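Local atomic coordinates of CocE/NonD family hydrolase (Staphylococcus aureus subsp. aureus COL, PDB entry 3III), a protein that probably hydrolyses ester or amide bonds as a CocE/NonD-family serine hydrolase, with an alpha/beta-hydrolase domain and a C-terminal beta-sheet domain. Residues Gly44-Arg49 with Leu54-Phe59; Val119-Ala124 with Gln156-Gly161; Gly77-Pro82 with Gly127-Lys132; Leu135-Lys140 with Gln219-Arg224; Leu11-Val16 with Tyr33-Met38. One frame throughout, in Å; residues are numbered along the deposited sequence. Where two conformers were deposited one is given.

How the contacts relate
Contacts 2 and 4 are buried and their side-chain contacts are apolar. Contacts 1 and 3 are partly buried, and contact 5 lies on the surface. Contacts 1, 2 and 5 all reach the large mixed sheet. Contacts 1 and 5 share strand 36-47, and contact 1 is joined to contact 2 by backbone bonds between neighbouring strands 53-60 and 119-124. Contact 3 lies in loops beyond strands 67-74 and 119-124, where charges and water replace ladder bonds. Asn57 of contact 1 bonds to Lys78 and Asp79 of contact 3. Contact 4 follows, with Arg224 bonded to Asn80. Its centre lies nearest the centre of the chain, about 17 Å away.

Contact 1. Residues Gly44-Arg49 with Leu54-Phe59; sequences GTVEMR and LYINIF
Tyr55 and Thr45 lie side by side on one face of a two-stranded ladder, their side chains pointing the same way. The tyrosine CB sits beside Gly44 O. Further out, CD1 and CE1 run past the Thr45 methyl, and Tyr55 CE1 comes to 3.3 Å from Thr45 CG2. CZ is the last ring atom near that methyl, which approaches the ring obliquely. The threonine methyl lies anti to its carbonyl carbon, which places it beside the ring.

The other face carries Val46, Leu54 and Ile56. Val46 CG2 meets Ile56 CD1 at 4.1 Å. On the way to that tip, Ile56 CG1 passes 3.5 Å from Gly44 O. Met48 is a selenomethionine with a chain bent at chi2 and chi3. It crosses Leu54 at about a right angle, with CG near Leu54 CD1 and SE near Leu54 CD2. Trp152 of helix 140-154 touches both Val46 and Ile56.

Three clear hydrogen bonds tie the backbones. Ile56 N gives to Gly44 O at 2.8 Å, and Val46 N gives to Leu54 O at 2.8 Å. Leu54 N returns a nearly straight bond to Val46 O at 2.9 Å (N-H...O angle 176°). Thr45 and Tyr55 form the non-hydrogen-bonded pair between Gly44-Ile56 and Val46-Leu54. This is the ladder of an antiparallel beta hairpin, strands 36-47 and 53-60, near one edge of the mixed sheet of the alpha/beta-hydrolase fold.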
# COMPACT_ATOMS: atom_id res chain seq x y z
N GLY A 44 21.28 17.85 -12.03
CA GLY A 44 21.71 18.64 -10.87
C GLY A 44 22.04 17.75 -9.68
O GLY A 44 21.58 16.61 -9.62
N THR A 45 22.88 18.24 -8.77
CA THR A 45 23.27 17.45 -7.60
C THR A 45 22.96 18.20 -6.34
O THR A 45 22.94 19.41 -6.34
CB THR A 45 24.77 17.10 -7.58
OG1 THR A 45 25.52 18.31 -7.57
CG2 THR A 45 25.15 16.29 -8.79
N VAL A 46 22.65 17.48 -5.27
CA VAL A 46 22.54 18.05 -3.93
C VAL A 46 23.52 17.29 -3.04
O VAL A 46 23.60 16.04 -3.07
CB VAL A 46 21.12 17.91 -3.36
CG1 VAL A 46 21.04 18.49 -1.94
CG2 VAL A 46 20.12 18.56 -4.23
N GLU A 47 24.28 18.02 -2.24
CA GLU A 47 25.34 17.37 -1.45
C GLU A 47 24.84 17.10 -0.03
O GLU A 47 24.38 18.03 0.63
CB GLU A 47 26.62 18.23 -1.42
CG GLU A 47 27.80 17.52 -0.81
CD GLU A 47 29.04 18.35 -0.80
OE1 GLU A 47 29.16 19.22 -1.64
OE2 GLU A 47 29.92 18.10 0.03
N MSE A 48 24.96 15.84 0.41
CA MSE A 48 24.58 15.42 1.74
C MSE A 48 25.62 15.83 2.78
O MSE A 48 26.79 16.17 2.45
CB MSE A 48 24.36 13.92 1.80
CG MSE A 48 23.42 13.35 0.77
SE MSE A 48 21.57 13.98 1.02
CE MSE A 48 21.67 15.66 -0.11
N ARG A 49 25.24 15.72 4.06
CA ARG A 49 26.15 16.11 5.16
C ARG A 49 27.45 15.33 5.09
O ARG A 49 28.49 15.87 5.38
CB ARG A 49 25.54 15.88 6.54
CG ARG A 49 24.61 17.03 7.06
CD ARG A 49 23.63 16.51 8.13
NE ARG A 49 22.90 15.34 7.64
CZ ARG A 49 22.46 14.32 8.39
NH1 ARG A 49 22.63 14.32 9.71
NH2 ARG A 49 21.87 13.29 7.80
N LEU A 54 23.61 13.45 -4.36
CA LEU A 54 22.39 12.87 -4.91
C LEU A 54 22.05 13.62 -6.19
O LEU A 54 22.23 14.87 -6.26
CB LEU A 54 21.22 12.98 -3.94
CG LEU A 54 20.94 11.76 -3.07
CD1 LEU A 54 22.18 11.23 -2.39
CD2 LEU A 54 19.80 12.04 -2.11
N TYR A 55 21.58 12.88 -7.17
CA TYR A 55 21.26 13.40 -8.49
C TYR A 55 19.79 13.63 -8.67
O TYR A 55 18.96 12.82 -8.28
CB TYR A 55 21.83 12.51 -9.60
CG TYR A 55 23.35 12.53 -9.55
CD1 TYR A 55 24.09 13.33 -10.41
CD2 TYR A 55 24.03 11.75 -8.62
CE1 TYR A 55 25.49 13.37 -10.32
CE2 TYR A 55 25.38 11.80 -8.51
CZ TYR A 55 26.11 12.61 -9.36
OH TYR A 55 27.46 12.59 -9.27
N ILE A 56 19.45 14.75 -9.28
CA ILE A 56 18.02 15.15 -9.48
C ILE A 56 17.76 15.71 -10.86
O ILE A 56 18.69 16.11 -11.59
CB ILE A 56 17.58 16.25 -8.44
CG1 ILE A 56 18.33 17.57 -8.68
CG2 ILE A 56 17.91 15.80 -7.04
CD1 ILE A 56 17.93 18.77 -7.68
N ASN A 57 16.48 15.79 -11.21
CA ASN A 57 16.00 16.63 -12.29
C ASN A 57 15.04 17.66 -11.73
O ASN A 57 14.27 17.36 -10.82
CB ASN A 57 15.23 15.79 -13.31
CG ASN A 57 16.07 14.71 -13.95
OD1 ASN A 57 17.27 14.90 -14.20
ND2 ASN A 57 15.43 13.61 -14.30
N ILE A 58 15.05 18.84 -12.31
CA ILE A 58 14.13 19.90 -11.95
C ILE A 58 13.34 20.35 -13.19
O ILE A 58 13.92 20.78 -14.17
CB ILE A 58 14.89 21.16 -11.45
CG1 ILE A 58 15.81 20.87 -10.25
CG2 ILE A 58 13.90 22.32 -11.12
CD1 ILE A 58 16.89 22.00 -9.97
N PHE A 59 12.02 20.27 -13.13
CA PHE A 59 11.17 20.79 -14.19
C PHE A 59 10.50 22.03 -13.64
O PHE A 59 9.87 21.97 -12.56
CB PHE A 59 10.08 19.77 -14.50
CG PHE A 59 10.59 18.47 -15.10
CD1 PHE A 59 10.63 18.31 -16.45
CD2 PHE A 59 11.04 17.43 -14.27
CE1 PHE A 59 11.10 17.11 -17.00
CE2 PHE A 59 11.49 16.24 -14.78
CZ PHE A 59 11.52 16.06 -16.15

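Contact 2. Residues Val119-Ala124 with Gln156-Gly161; sequences VVVKVA and QSWSNG
Trp158 brings the six-membered ring of its indole against the side chains of Val119 and Val121. CE3 and CZ3 both meet Val119 CG1. The distance from Trp158 CE3 to Val119 CG1 is 3.8 Å. Farther along the ring, Trp158 CH2 reaches Val121 CG2 at 3.9 Å. Each valine crosses the tryptophan at about a right angle, and their methyls approach the ring obliquely.

The two valines are alternate residues of one strand, so they project from the same side of it. Val119 uses both branches. CG1 lies anti to the backbone N (chi1 164°) and makes the closer ring contacts. Val119 CG2 lies 3.9 Å from Trp158 O and, a little farther off, near CE3. No hydrogen bond joins the segments, and the side-chain contacts are apolar.

The tryptophan sits on a type I beta turn from Gln156 to Ser159, closed by Ser159 N to Gln156 O at 2.9 Å. Within the turn, Gln156 CB lies over one face of the Trp158 indole, 3.5 Å above its plane and offset toward the rim. The next bend is an ST turn, in which Ser159 OG accepts from Gly161 N at 3.0 Å.

Strand 119-124 is flanked in the sheet by strands 53-60 and 67-74. The turn follows helix 140-154 and precedes strand 162-168. Its tryptophan also touches Trp152 of that helix and Ile58 and Arg60 of strand 53-60.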
# COMPACT_ATOMS: atom_id res chain seq x y z
N VAL A 119 6.72 23.83 -9.59
CA VAL A 119 7.99 23.20 -9.95
C VAL A 119 7.87 21.70 -9.59
O VAL A 119 7.22 21.36 -8.62
CB VAL A 119 9.19 23.89 -9.25
CG1 VAL A 119 10.48 23.00 -9.29
CG2 VAL A 119 9.45 25.28 -9.84
N VAL A 120 8.43 20.80 -10.42
CA VAL A 120 8.57 19.39 -10.07
C VAL A 120 10.05 19.00 -9.93
O VAL A 120 10.85 19.23 -10.85
CB VAL A 120 7.82 18.44 -11.05
CG1 VAL A 120 8.07 16.97 -10.69
CG2 VAL A 120 6.25 18.73 -11.07
N VAL A 121 10.41 18.42 -8.77
CA VAL A 121 11.80 17.95 -8.56
C VAL A 121 11.74 16.46 -8.44
O VAL A 121 10.92 15.92 -7.68
CB VAL A 121 12.48 18.53 -7.30
CG1 VAL A 121 13.86 17.90 -7.11
CG2 VAL A 121 12.51 20.09 -7.30
N LYS A 122 12.58 15.78 -9.22
CA LYS A 122 12.62 14.30 -9.21
C LYS A 122 13.95 13.90 -8.64
O LYS A 122 14.99 14.27 -9.18
CB LYS A 122 12.46 13.73 -10.64
CG LYS A 122 12.47 12.22 -10.69
CD LYS A 122 11.11 11.63 -10.20
CE LYS A 122 11.36 10.27 -9.55
NZ LYS A 122 10.24 9.67 -8.89
N VAL A 123 13.93 13.15 -7.55
CA VAL A 123 15.11 12.84 -6.76
C VAL A 123 15.49 11.38 -6.94
O VAL A 123 14.65 10.48 -6.79
CB VAL A 123 14.88 13.10 -5.25
CG1 VAL A 123 16.16 12.77 -4.46
CG2 VAL A 123 14.43 14.54 -5.05
N ALA A 124 16.76 11.17 -7.31
CA ALA A 124 17.40 9.89 -7.21
C ALA A 124 18.06 9.78 -5.84
O ALA A 124 19.02 10.48 -5.55
CB ALA A 124 18.43 9.71 -8.33
N GLN A 156 16.05 27.46 -3.14
CA GLN A 156 16.42 27.77 -4.50
C GLN A 156 15.64 28.96 -5.08
O GLN A 156 14.54 29.28 -4.68
CB GLN A 156 16.22 26.55 -5.39
CG GLN A 156 17.09 25.37 -5.01
CD GLN A 156 18.51 25.74 -4.70
OE1 GLN A 156 19.23 26.24 -5.57
NE2 GLN A 156 18.91 25.55 -3.42
N SER A 157 16.22 29.56 -6.10
CA SER A 157 15.69 30.81 -6.66
C SER A 157 14.24 30.62 -7.18
O SER A 157 13.43 31.57 -7.14
CB SER A 157 16.65 31.30 -7.76
OG SER A 157 16.64 30.37 -8.84
N TRP A 158 13.92 29.44 -7.67
CA TRP A 158 12.60 29.16 -8.22
C TRP A 158 11.58 28.65 -7.19
O TRP A 158 10.48 28.25 -7.57
CB TRP A 158 12.69 28.16 -9.39
CG TRP A 158 13.79 27.06 -9.19
CD1 TRP A 158 15.02 27.03 -9.76
CD2 TRP A 158 13.73 25.93 -8.31
NE1 TRP A 158 15.72 25.93 -9.33
CE2 TRP A 158 14.95 25.24 -8.43
CE3 TRP A 158 12.76 25.43 -7.44
CZ2 TRP A 158 15.23 24.09 -7.72
CZ3 TRP A 158 13.02 24.28 -6.74
CH2 TRP A 158 14.25 23.60 -6.90
N SER A 159 11.94 28.67 -5.91
CA SER A 159 11.10 28.06 -4.89
C SER A 159 10.45 29.11 -4.01
O SER A 159 11.12 30.02 -3.52
CB SER A 159 11.92 27.09 -4.04
OG SER A 159 11.16 26.66 -2.92
N ASN A 160 9.16 28.95 -3.79
CA ASN A 160 8.43 29.80 -2.87
C ASN A 160 8.58 29.37 -1.42
O ASN A 160 7.91 29.92 -0.55
CB ASN A 160 6.94 29.96 -3.24
CG ASN A 160 6.06 28.72 -2.83
OD1 ASN A 160 6.57 27.70 -2.38
ND2 ASN A 160 4.76 28.83 -3.01
N GLY A 161 9.42 28.35 -1.18
CA GLY A 161 9.68 27.89 0.19
C GLY A 161 8.82 26.72 0.66
O GLY A 161 9.11 26.14 1.70

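Contact 3. Residues Gly77-Pro82 with Gly127-Lys132; sequences GKDNKP and GSDKSK
Lys78 has its CG set between the backbone N and the carbonyl carbon (chi1 71°), and its chain stays extended until it bends at chi4. Asp129 has its CG anti to the backbone N (chi1 -162°). These settings bring Lys78 CE to 3.8 Å from Asp129 OD2, and the two side chains cross obliquely. The lysine charge stops short of the carboxylate, with Lys78 NZ 4.5 Å from Asp129 OD2. Within its own segment, Lys78 NZ gives to the syn lone pair of Asp79 OD2 at 2.6 Å in a salt bridge. It also bonds to Asn57.

Asp129 has a matching local partner. Lys130 NZ meets Asp129 OD2 at 2.6 Å on the syn side, slightly out of the carboxylate plane. The Asp79 and Asp129 carboxylate planes stand 64° apart, with Asp79 OD2 4.0 Å from Asp129 OD1.

Three waters span the gap. The first accepts from Gly77 N and donates to Ser128 OG. The second donates to Asp129 OD1 and takes a weak bond from Lys78 N. The third donates to both Asp79 OD2 and Asp129 OD1, and so sits between the two carboxylates. A type II' turn from Ser128 to Ser131 presents Asp129 to these waters.

Asp43 makes salt bridges to both Lys78 and Lys130. Two lysines are thus interleaved with three aspartates. The lysines, together with the donating water, probably offset the repulsion between the two neighbouring carboxylates. They would favour the ionised forms, against the opposing effect that each carboxylate has on the other.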
# COMPACT_ATOMS: atom_id res chain seq x y z
N GLY A 77 15.33 5.03 -10.53
CA GLY A 77 15.81 5.69 -11.73
C GLY A 77 15.01 6.95 -11.98
O GLY A 77 13.82 6.88 -12.25
N LYS A 78 15.66 8.12 -11.88
CA LYS A 78 15.01 9.42 -12.11
C LYS A 78 14.76 9.72 -13.60
O LYS A 78 13.95 10.64 -13.91
CB LYS A 78 15.82 10.54 -11.49
CG LYS A 78 17.15 10.86 -12.21
CD LYS A 78 17.81 12.12 -11.65
CE LYS A 78 19.10 12.49 -12.33
NZ LYS A 78 18.94 12.74 -13.80
N ASP A 79 15.45 9.03 -14.50
CA ASP A 79 15.29 9.27 -15.92
C ASP A 79 14.58 8.14 -16.64
O ASP A 79 14.64 8.05 -17.86
CB ASP A 79 16.66 9.52 -16.53
CG ASP A 79 17.27 10.75 -15.98
OD1 ASP A 79 16.61 11.78 -16.11
OD2 ASP A 79 18.34 10.70 -15.37
N ASN A 80 13.89 7.29 -15.91
CA ASN A 80 13.12 6.24 -16.55
C ASN A 80 12.05 6.79 -17.50
O ASN A 80 11.20 7.63 -17.11
CB ASN A 80 12.49 5.30 -15.51
CG ASN A 80 13.55 4.54 -14.68
OD1 ASN A 80 14.79 4.65 -14.88
ND2 ASN A 80 13.04 3.76 -13.75
N LYS A 81 12.14 6.38 -18.76
CA LYS A 81 11.05 6.58 -19.69
C LYS A 81 9.95 5.54 -19.34
O LYS A 81 10.22 4.33 -19.28
CB LYS A 81 11.54 6.46 -21.17
CG LYS A 81 10.54 7.01 -22.18
CD LYS A 81 11.10 7.00 -23.59
CE LYS A 81 10.01 7.27 -24.63
NZ LYS A 81 8.94 6.21 -24.57
N PRO A 82 8.71 6.02 -19.07
CA PRO A 82 7.68 5.01 -18.70
C PRO A 82 7.48 3.94 -19.79
O PRO A 82 7.50 4.27 -20.99
CB PRO A 82 6.41 5.85 -18.51
CG PRO A 82 6.65 7.17 -19.29
CD PRO A 82 8.16 7.37 -19.32
N GLY A 127 22.49 5.69 -3.62
CA GLY A 127 22.67 4.36 -4.22
C GLY A 127 22.09 4.18 -5.62
O GLY A 127 22.33 3.15 -6.27
N SER A 128 21.30 5.16 -6.06
CA SER A 128 20.68 5.14 -7.36
C SER A 128 21.21 6.26 -8.23
O SER A 128 21.73 7.27 -7.76
CB SER A 128 19.14 5.22 -7.24
OG SER A 128 18.73 6.54 -6.88
N ASP A 129 21.08 6.04 -9.53
CA ASP A 129 21.61 6.92 -10.56
C ASP A 129 23.13 6.98 -10.42
O ASP A 129 23.77 5.94 -10.25
CB ASP A 129 20.94 8.28 -10.56
CG ASP A 129 21.16 9.02 -11.84
OD1 ASP A 129 20.59 8.58 -12.87
OD2 ASP A 129 21.94 9.99 -11.86
N LYS A 130 23.71 8.17 -10.45
CA LYS A 130 25.17 8.28 -10.41
C LYS A 130 25.71 8.16 -8.98
O LYS A 130 26.91 8.09 -8.78
CB LYS A 130 25.61 9.55 -11.16
CG LYS A 130 25.30 9.36 -12.68
CD LYS A 130 25.56 10.55 -13.55
CE LYS A 130 24.40 11.51 -13.51
NZ LYS A 130 23.09 10.88 -13.96
N SER A 131 24.82 8.06 -7.98
CA SER A 131 25.26 7.75 -6.63
C SER A 131 25.51 6.26 -6.51
O SER A 131 24.62 5.45 -6.75
CB SER A 131 24.22 8.14 -5.57
OG SER A 131 24.62 7.65 -4.30
N LYS A 132 26.72 5.90 -6.09
CA LYS A 132 27.05 4.50 -5.83
C LYS A 132 27.24 4.30 -4.32
O LYS A 132 27.96 3.40 -3.89
CB LYS A 132 28.31 4.04 -6.60
CG LYS A 132 28.25 4.19 -8.11
CD LYS A 132 27.00 3.53 -8.73
CE LYS A 132 26.54 4.20 -10.05
NZ LYS A 132 25.35 3.42 -10.66
O HOH W 1 16.61 6.83 -8.81
O HOH W 2 18.17 7.43 -13.01
O HOH W 3 20.47 9.32 -15.37

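Contact 4. Residues Leu135-Lys140 with Gln219-Arg224; sequences LSPWSK and QGIFAR
Ile221 meets Leu135 and Pro137, and these apolar contacts are the whole of the link between the segments. Its two branches divide the work. Ile221 CG2 lies against both Leu135 methyls, nearest at 3.7 Å to Leu135 CD1. Ile221 CD1, on the other branch, reaches Pro137 CG at 4.1 Å. With CG2 anti to the backbone N and CG1 beside it (chi1 -63°), the isoleucine presents a separate methyl to each partner. The leucine comes in at a slant, while the proline ring and the isoleucine run antiparallel past each other.

The polar bonds lie within each segment or lead outward. Ser139 OG gives to Ser136 O at 2.7 Å, closing the loop on itself. Ser139 OG also accepts from Glu142 N at the start of helix 140-154, with Ser139 as the N-cap residue. On the helix side, Ala223 N bonds to Gln219 O at 2.8 Å.

All three touching residues are buried. Pro137 also packs on Tyr170 of helix 170-179, and the next residue, Trp138, stacks on Trp217 of helix 213-224. The loop from strand 119-124 to helix 140-154 therefore packs against both helix 170-179 and helix 213-224.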
# COMPACT_ATOMS: atom_id res chain seq x y z
N LEU A 135 22.58 1.85 -0.49
CA LEU A 135 21.19 1.83 -0.91
C LEU A 135 20.48 0.95 0.09
O LEU A 135 20.52 -0.29 -0.00
CB LEU A 135 21.04 1.28 -2.35
CG LEU A 135 19.73 1.61 -3.11
CD1 LEU A 135 19.87 1.09 -4.58
CD2 LEU A 135 18.48 1.03 -2.42
N SER A 136 19.85 1.60 1.07
CA SER A 136 19.10 0.93 2.12
C SER A 136 17.64 1.40 2.04
O SER A 136 17.26 2.43 2.61
CB SER A 136 19.69 1.22 3.50
OG SER A 136 18.90 0.55 4.47
N PRO A 137 16.83 0.69 1.28
CA PRO A 137 15.46 1.13 1.01
C PRO A 137 14.61 1.27 2.26
O PRO A 137 14.65 0.43 3.13
CB PRO A 137 14.87 0.01 0.16
CG PRO A 137 15.99 -0.78 -0.30
CD PRO A 137 17.16 -0.56 0.58
N TRP A 138 13.82 2.35 2.34
CA TRP A 138 12.76 2.45 3.35
C TRP A 138 13.39 2.38 4.74
O TRP A 138 12.97 1.59 5.60
CB TRP A 138 11.69 1.37 3.09
CG TRP A 138 11.06 1.45 1.76
CD1 TRP A 138 11.12 2.53 0.91
CD2 TRP A 138 10.26 0.47 1.08
NE1 TRP A 138 10.43 2.27 -0.22
CE2 TRP A 138 9.88 1.02 -0.15
CE3 TRP A 138 9.81 -0.82 1.39
CZ2 TRP A 138 9.07 0.34 -1.07
CZ3 TRP A 138 8.98 -1.50 0.46
CH2 TRP A 138 8.64 -0.93 -0.75
N SER A 139 14.41 3.23 4.94
CA SER A 139 15.14 3.34 6.16
C SER A 139 15.21 4.78 6.63
O SER A 139 14.97 5.70 5.88
CB SER A 139 16.57 2.82 5.95
OG SER A 139 17.28 3.62 4.99
N LYS A 140 15.65 4.98 7.85
CA LYS A 140 15.82 6.30 8.36
C LYS A 140 16.97 7.02 7.65
O LYS A 140 16.85 8.20 7.38
CB LYS A 140 16.13 6.27 9.85
CG LYS A 140 16.20 7.71 10.44
CD LYS A 140 16.29 7.64 11.93
CE LYS A 140 16.34 9.00 12.54
NZ LYS A 140 16.44 8.94 13.97
N GLN A 219 15.31 -8.09 -5.74
CA GLN A 219 16.15 -8.46 -6.86
C GLN A 219 16.17 -7.41 -7.96
O GLN A 219 17.21 -7.14 -8.58
CB GLN A 219 15.74 -9.83 -7.42
CG GLN A 219 16.21 -10.85 -6.46
CD GLN A 219 15.63 -12.22 -6.68
OE1 GLN A 219 14.59 -12.40 -7.34
NE2 GLN A 219 16.29 -13.19 -6.11
N GLY A 220 15.00 -6.83 -8.20
CA GLY A 220 14.83 -5.74 -9.13
C GLY A 220 15.72 -4.52 -8.84
O GLY A 220 16.25 -3.91 -9.77
N ILE A 221 15.85 -4.16 -7.57
CA ILE A 221 16.70 -3.06 -7.15
C ILE A 221 18.17 -3.41 -7.45
O ILE A 221 18.87 -2.66 -8.12
CB ILE A 221 16.49 -2.68 -5.65
CG1 ILE A 221 15.04 -2.19 -5.46
CG2 ILE A 221 17.56 -1.69 -5.21
CD1 ILE A 221 14.62 -1.79 -4.00
N PHE A 222 18.59 -4.61 -7.03
CA PHE A 222 19.91 -5.10 -7.34
C PHE A 222 20.20 -5.09 -8.85
O PHE A 222 21.27 -4.67 -9.26
CB PHE A 222 20.09 -6.53 -6.75
CG PHE A 222 20.67 -6.55 -5.36
CD1 PHE A 222 22.10 -6.53 -5.18
CD2 PHE A 222 19.84 -6.58 -4.24
CE1 PHE A 222 22.68 -6.60 -3.88
CE2 PHE A 222 20.38 -6.64 -2.95
CZ PHE A 222 21.82 -6.62 -2.75
N ALA A 223 19.24 -5.53 -9.66
CA ALA A 223 19.38 -5.58 -11.13
C ALA A 223 19.44 -4.18 -11.78
O ALA A 223 20.06 -3.98 -12.84
CB ALA A 223 18.26 -6.45 -11.74
N ARG A 224 18.83 -3.19 -11.13
CA ARG A 224 18.77 -1.87 -11.67
C ARG A 224 20.14 -1.17 -11.60
O ARG A 224 20.43 -0.36 -12.47
CB ARG A 224 17.71 -1.03 -10.94
CG ARG A 224 17.46 0.35 -11.48
CD ARG A 224 16.71 0.35 -12.81
NE ARG A 224 16.70 1.69 -13.44
CZ ARG A 224 17.73 2.24 -14.09
NH1 ARG A 224 18.92 1.61 -14.19
NH2 ARG A 224 17.59 3.45 -14.62

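Contact 5. Residues Leu11-Val16 with Tyr33-Met38; sequences LTVTHV and YGNQEM
Asn35 and Val13 cross at about a right angle, and the amide oxygen and nitrogen of the asparagine meet different residues. Its CG lies anti to the carbonyl carbon (chi1 -69°), and the flat end is turned with chi2 near zero, at -6°. Asn35 OD1 lies 3.3 Å from Val13 CG2, an oxygen against a methyl. Asn35 ND2 lies 3.0 Å from Leu11 O. Val13 has CG1 anti to its own backbone N, and CG2 is the branch beside the amide.

The contact lies at the outer end of the mixed sheet of the alpha/beta-hydrolase domain. The chain turns a corner at Asn35 and runs on into strand 36-47, which pairs with the edge strand 22-30, while 11-16 is a loop leading up to that edge strand. Thr14 continues the link by backbone bonds to Val27. A bound nickel ion lies about 5 Å from the side chain of Val13.

Leu11 reaches Glu37, on strand 36-47 itself. Its side chain crosses that of Glu37 at about a right angle and puts CD1 against the glutamate stem. In the conformer given, Glu37 CG, CD and OE1 lie near that one methyl. Glu37 was modelled in two conformers, and the exact spacing is therefore uncertain. Gln36 folds back over its own corner instead, where Gln36 NE2 gives a nearly straight bond to Tyr33 O at 2.8 Å.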
# COMPACT_ATOMS: atom_id res chain seq x y z
N LEU A 11 4.96 23.43 -31.65
CA LEU A 11 6.22 22.97 -31.13
C LEU A 11 6.27 21.48 -31.36
O LEU A 11 5.21 20.85 -31.52
CB LEU A 11 6.30 23.26 -29.63
CG LEU A 11 5.99 24.72 -29.29
CD1 LEU A 11 5.56 24.87 -27.84
CD2 LEU A 11 7.21 25.58 -29.64
N THR A 12 7.48 20.93 -31.43
CA THR A 12 7.71 19.48 -31.41
C THR A 12 8.04 19.08 -29.97
O THR A 12 8.75 19.78 -29.29
CB THR A 12 8.86 19.02 -32.39
OG1 THR A 12 8.71 17.64 -32.68
CG2 THR A 12 10.29 19.21 -31.81
N VAL A 13 7.50 17.96 -29.52
CA VAL A 13 7.82 17.40 -28.25
C VAL A 13 9.29 16.94 -28.20
O VAL A 13 9.78 16.26 -29.13
CB VAL A 13 6.87 16.23 -27.94
CG1 VAL A 13 7.35 15.41 -26.76
CG2 VAL A 13 5.37 16.78 -27.74
N THR A 14 9.95 17.27 -27.08
CA THR A 14 11.34 16.88 -26.82
C THR A 14 11.33 15.38 -26.60
O THR A 14 10.54 14.84 -25.82
CB THR A 14 11.89 17.62 -25.61
OG1 THR A 14 11.74 19.02 -25.86
CG2 THR A 14 13.39 17.26 -25.36
N HIS A 15 12.14 14.71 -27.39
CA HIS A 15 12.23 13.26 -27.36
C HIS A 15 13.19 13.05 -26.07
O HIS A 15 14.34 13.58 -25.99
CB HIS A 15 12.64 12.67 -28.83
CG HIS A 15 11.70 12.96 -30.05
ND1 HIS A 15 12.21 13.16 -31.34
CD2 HIS A 15 10.35 12.94 -30.26
CE1 HIS A 15 11.23 13.34 -32.24
NE2 HIS A 15 10.09 13.21 -31.63
N VAL A 16 12.68 12.40 -25.02
CA VAL A 16 13.30 12.42 -23.64
C VAL A 16 14.69 11.77 -23.50
O VAL A 16 15.56 12.22 -22.74
CB VAL A 16 12.35 11.85 -22.52
CG1 VAL A 16 11.85 10.44 -22.83
CG2 VAL A 16 13.03 11.91 -21.10
N TYR A 33 -2.77 19.06 -21.19
CA TYR A 33 -2.56 20.40 -21.65
C TYR A 33 -1.74 20.53 -22.95
O TYR A 33 -1.12 21.56 -23.21
CB TYR A 33 -1.87 21.23 -20.55
CG TYR A 33 -2.54 21.14 -19.19
CD1 TYR A 33 -3.89 21.48 -19.03
CD2 TYR A 33 -1.83 20.72 -18.05
CE1 TYR A 33 -4.50 21.44 -17.83
CE2 TYR A 33 -2.43 20.71 -16.81
CZ TYR A 33 -3.76 21.03 -16.69
OH TYR A 33 -4.36 21.01 -15.44
N GLY A 34 -1.68 19.47 -23.73
CA GLY A 34 -1.04 19.51 -25.05
C GLY A 34 0.48 19.73 -24.98
O GLY A 34 1.14 19.34 -24.02
N ASN A 35 1.05 20.36 -26.00
CA ASN A 35 2.49 20.60 -26.01
C ASN A 35 2.89 21.76 -25.08
O ASN A 35 2.54 22.93 -25.34
CB ASN A 35 2.98 20.91 -27.39
CG ASN A 35 2.93 19.72 -28.30
OD1 ASN A 35 2.63 18.61 -27.87
ND2 ASN A 35 3.12 19.95 -29.58
N GLN A 36 3.64 21.44 -24.04
CA GLN A 36 3.95 22.42 -23.00
C GLN A 36 5.44 22.68 -22.85
O GLN A 36 6.20 21.78 -22.47
CB GLN A 36 3.38 21.93 -21.66
CG GLN A 36 1.88 22.03 -21.60
CD GLN A 36 1.38 23.43 -21.48
OE1 GLN A 36 2.08 24.26 -20.92
NE2 GLN A 36 0.19 23.72 -22.02
N GLU A 37 5.84 23.91 -23.13
CA GLU A 37 7.21 24.39 -22.95
C GLU A 37 7.54 24.64 -21.47
O GLU A 37 6.76 25.19 -20.73
CB GLU A 37 7.39 25.75 -23.67
CG GLU A 37 7.01 25.82 -25.12
CD GLU A 37 6.72 27.27 -25.65
OE1 GLU A 37 5.51 27.70 -25.73
OE2 GLU A 37 7.71 27.96 -26.01
N MSE A 38 8.73 24.24 -21.08
CA MSE A 38 9.21 24.43 -19.77
C MSE A 38 10.70 24.23 -19.82
O MSE A 38 11.25 23.84 -20.87
CB MSE A 38 8.55 23.45 -18.80
CG MSE A 38 8.91 22.00 -19.03
SE MSE A 38 7.77 20.89 -17.81
CE MSE A 38 5.95 21.17 -18.71